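Local coordinates for arginase (Glaciozyma antarctica, PDB 5YNL), which probably hydrolyses L-arginine to L-ornithine and urea, as a cold-adapted member of the arginase family, at residues L306-G311 with R350-C355. Numbering follows the deposited sequence. Where two conformers were deposited one is given.
Sequences LTFREG and RSLVRC
Phe308 reaches across to Ser351 with the far end of its ring: CZ lies 3.6 Å from Ser351 OG, which sits at the ring edge, near its plane. Ser351 CB also touches the end of the ring, 3.9 Å from Phe308 CZ. With CG anti to the backbone N (chi1 163°), the phenylalanine chain carries its ring over to the second helix, although its CB does not aim there. Ser351, by contrast, points its CB toward the first helix. Leu352, the next residue, makes the second part of the contact: its CD2 stands 3.4 Å from Gly311 O, a methyl against a backbone carbonyl, and 4.3 Å from Phe308 CE1, approached obliquely. The same methyl packs on the main chain of Gly311, with Leu352 CD2 also 3.4 Å from Gly311 C, and the closest CA pair, Gly311 with Leu352, is 7.5 Å apart.

The helical turn that carries Phe308 is held by a capping box, with Thr307 at the N-cap. Glu310 N donates to Thr307 OG1 (3.1 Å, 170°), while Thr307 N returns a bond to Glu310 OE1 (2.8 Å), meeting the carboxylate on its anti side, 26° out of plane. Farther along helix 308-320, Leu352 also touches Cys315, and Cys355 touches His312. The contact joins helices 308-320 and 345-356, which pack against each other in the alpha/beta fold of arginases, built around a parallel eight-stranded sheet.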
loop_
_atom_site.group_PDB
_atom_site.type_symbol
_atom_site.label_atom_id
_atom_site.label_comp_id
_atom_site.label_asym_id
_atom_site.label_seq_id
_atom_site.Cartn_x
_atom_site.Cartn_y
_atom_site.Cartn_z
ATOM N N LEU A 306 -6.830 6.600 12.630
ATOM C CA LEU A 306 -7.565 7.416 11.661
ATOM C C LEU A 306 -9.076 7.127 11.770
ATOM O O LEU A 306 -9.459 6.014 12.109
ATOM C CB LEU A 306 -7.084 7.155 10.215
ATOM C CG LEU A 306 -5.642 7.568 9.877
ATOM C CD1 LEU A 306 -5.244 7.092 8.447
ATOM C CD2 LEU A 306 -5.446 9.092 10.042
ATOM N N THR A 307 -9.933 8.116 11.530
ATOM C CA THR A 307 -11.358 7.804 11.371
ATOM C C THR A 307 -11.553 7.212 9.981
ATOM O O THR A 307 -10.637 7.273 9.143
ATOM C CB THR A 307 -12.232 9.029 11.458
ATOM O OG1 THR A 307 -11.906 9.910 10.363
ATOM C CG2 THR A 307 -12.044 9.716 12.817
ATOM N N PHE A 308 -12.736 6.665 9.718
ATOM C CA PHE A 308 -13.015 6.180 8.377
ATOM C C PHE A 308 -12.939 7.308 7.350
ATOM O O PHE A 308 -12.373 7.133 6.270
ATOM C CB PHE A 308 -14.378 5.530 8.264
ATOM C CG PHE A 308 -14.829 5.393 6.836
ATOM C CD1 PHE A 308 -14.280 4.410 6.012
ATOM C CD2 PHE A 308 -15.778 6.273 6.292
ATOM C CE1 PHE A 308 -14.668 4.290 4.674
ATOM C CE2 PHE A 308 -16.170 6.154 4.949
ATOM C CZ PHE A 308 -15.602 5.159 4.137
ATOM N N ARG A 309 -13.529 8.454 7.691
ATOM C CA ARG A 309 -13.502 9.621 6.812
ATOM C C ARG A 309 -12.068 9.993 6.393
ATOM O O ARG A 309 -11.805 10.179 5.200
ATOM C CB ARG A 309 -14.265 10.810 7.426
ATOM C CG ARG A 309 -15.774 10.802 7.126
ATOM C CD ARG A 309 -16.532 11.861 7.926
ATOM N NE ARG A 309 -15.887 13.179 7.879
ATOM C CZ ARG A 309 -16.287 14.253 8.568
ATOM N NH1 ARG A 309 -17.344 14.177 9.360
ATOM N NH2 ARG A 309 -15.617 15.396 8.465
ATOM N N GLU A 310 -11.144 10.046 7.350
ATOM C CA GLU A 310 -9.736 10.320 7.050
ATOM C C GLU A 310 -9.101 9.265 6.149
ATOM O O GLU A 310 -8.331 9.614 5.248
ATOM C CB GLU A 310 -8.897 10.471 8.334
ATOM C CG GLU A 310 -9.080 11.806 9.081
ATOM C CD GLU A 310 -8.688 11.712 10.555
ATOM O OE1 GLU A 310 -8.614 10.576 11.081
ATOM O OE2 GLU A 310 -8.469 12.758 11.190
ATOM N N GLY A 311 -9.385 7.987 6.387
ATOM C CA GLY A 311 -8.865 6.939 5.516
ATOM C C GLY A 311 -9.437 7.110 4.110
ATOM O O GLY A 311 -8.766 6.872 3.090
ATOM N N ARG A 350 -13.982 -2.021 0.785
ATOM C CA ARG A 350 -14.663 -1.794 -0.479
ATOM C C ARG A 350 -14.818 -0.313 -0.811
ATOM O O ARG A 350 -14.571 0.118 -1.934
ATOM C CB ARG A 350 -16.031 -2.460 -0.469
ATOM C CG ARG A 350 -16.416 -2.905 -1.834
ATOM C CD ARG A 350 -17.528 -3.921 -1.779
ATOM N NE ARG A 350 -18.818 -3.260 -1.730
ATOM C CZ ARG A 350 -19.769 -3.555 -0.864
ATOM N NH1 ARG A 350 -19.573 -4.524 0.022
ATOM N NH2 ARG A 350 -20.921 -2.894 -0.898
ATOM N N SER A 351 -15.254 0.447 0.181
ATOM C CA SER A 351 -15.403 1.875 0.023
ATOM C C SER A 351 -14.071 2.533 -0.387
ATOM O O SER A 351 -14.070 3.336 -1.309
ATOM C CB SER A 351 -15.971 2.497 1.303
ATOM O OG SER A 351 -16.694 3.679 1.008
ATOM N N LEU A 352 -12.959 2.167 0.263
ATOM C CA LEU A 352 -11.682 2.811 -0.016
ATOM C C LEU A 352 -11.203 2.440 -1.423
ATOM O O LEU A 352 -10.566 3.264 -2.111
ATOM C CB LEU A 352 -10.599 2.437 1.000
ATOM C CG LEU A 352 -10.769 2.700 2.505
ATOM C CD1 LEU A 352 -9.615 2.022 3.295
ATOM C CD2 LEU A 352 -10.806 4.227 2.819
ATOM N N VAL A 353 -11.489 1.209 -1.853
ATOM C CA VAL A 353 -11.090 0.799 -3.198
ATOM C C VAL A 353 -11.813 1.673 -4.221
ATOM O O VAL A 353 -11.164 2.315 -5.037
ATOM C CB VAL A 353 -11.350 -0.720 -3.486
ATOM C CG1 VAL A 353 -11.178 -1.021 -4.957
ATOM C CG2 VAL A 353 -10.392 -1.599 -2.670
ATOM N N ARG A 354 -13.149 1.711 -4.148
ATOM C CA ARG A 354 -13.969 2.472 -5.097
ATOM C C ARG A 354 -13.458 3.889 -5.191
ATOM O O ARG A 354 -13.312 4.443 -6.275
ATOM C CB ARG A 354 -15.438 2.507 -4.660
ATOM C CG ARG A 354 -16.119 1.146 -4.632
ATOM C CD ARG A 354 -17.640 1.283 -4.643
ATOM N NE ARG A 354 -18.173 2.083 -3.536
ATOM C CZ ARG A 354 -18.555 1.590 -2.357
ATOM N NH1 ARG A 354 -18.455 0.293 -2.104
ATOM N NH2 ARG A 354 -19.028 2.398 -1.423
ATOM N N CYS A 355 -13.189 4.441 -4.025
ATOM C CA CYS A 355 -12.751 5.787 -3.837
ATOM C C CYS A 355 -11.393 6.026 -4.477
ATOM O O CYS A 355 -11.182 7.007 -5.200
ATOM C CB CYS A 355 -12.626 5.985 -2.340
ATOM S SG CYS A 355 -12.563 7.655 -1.909
#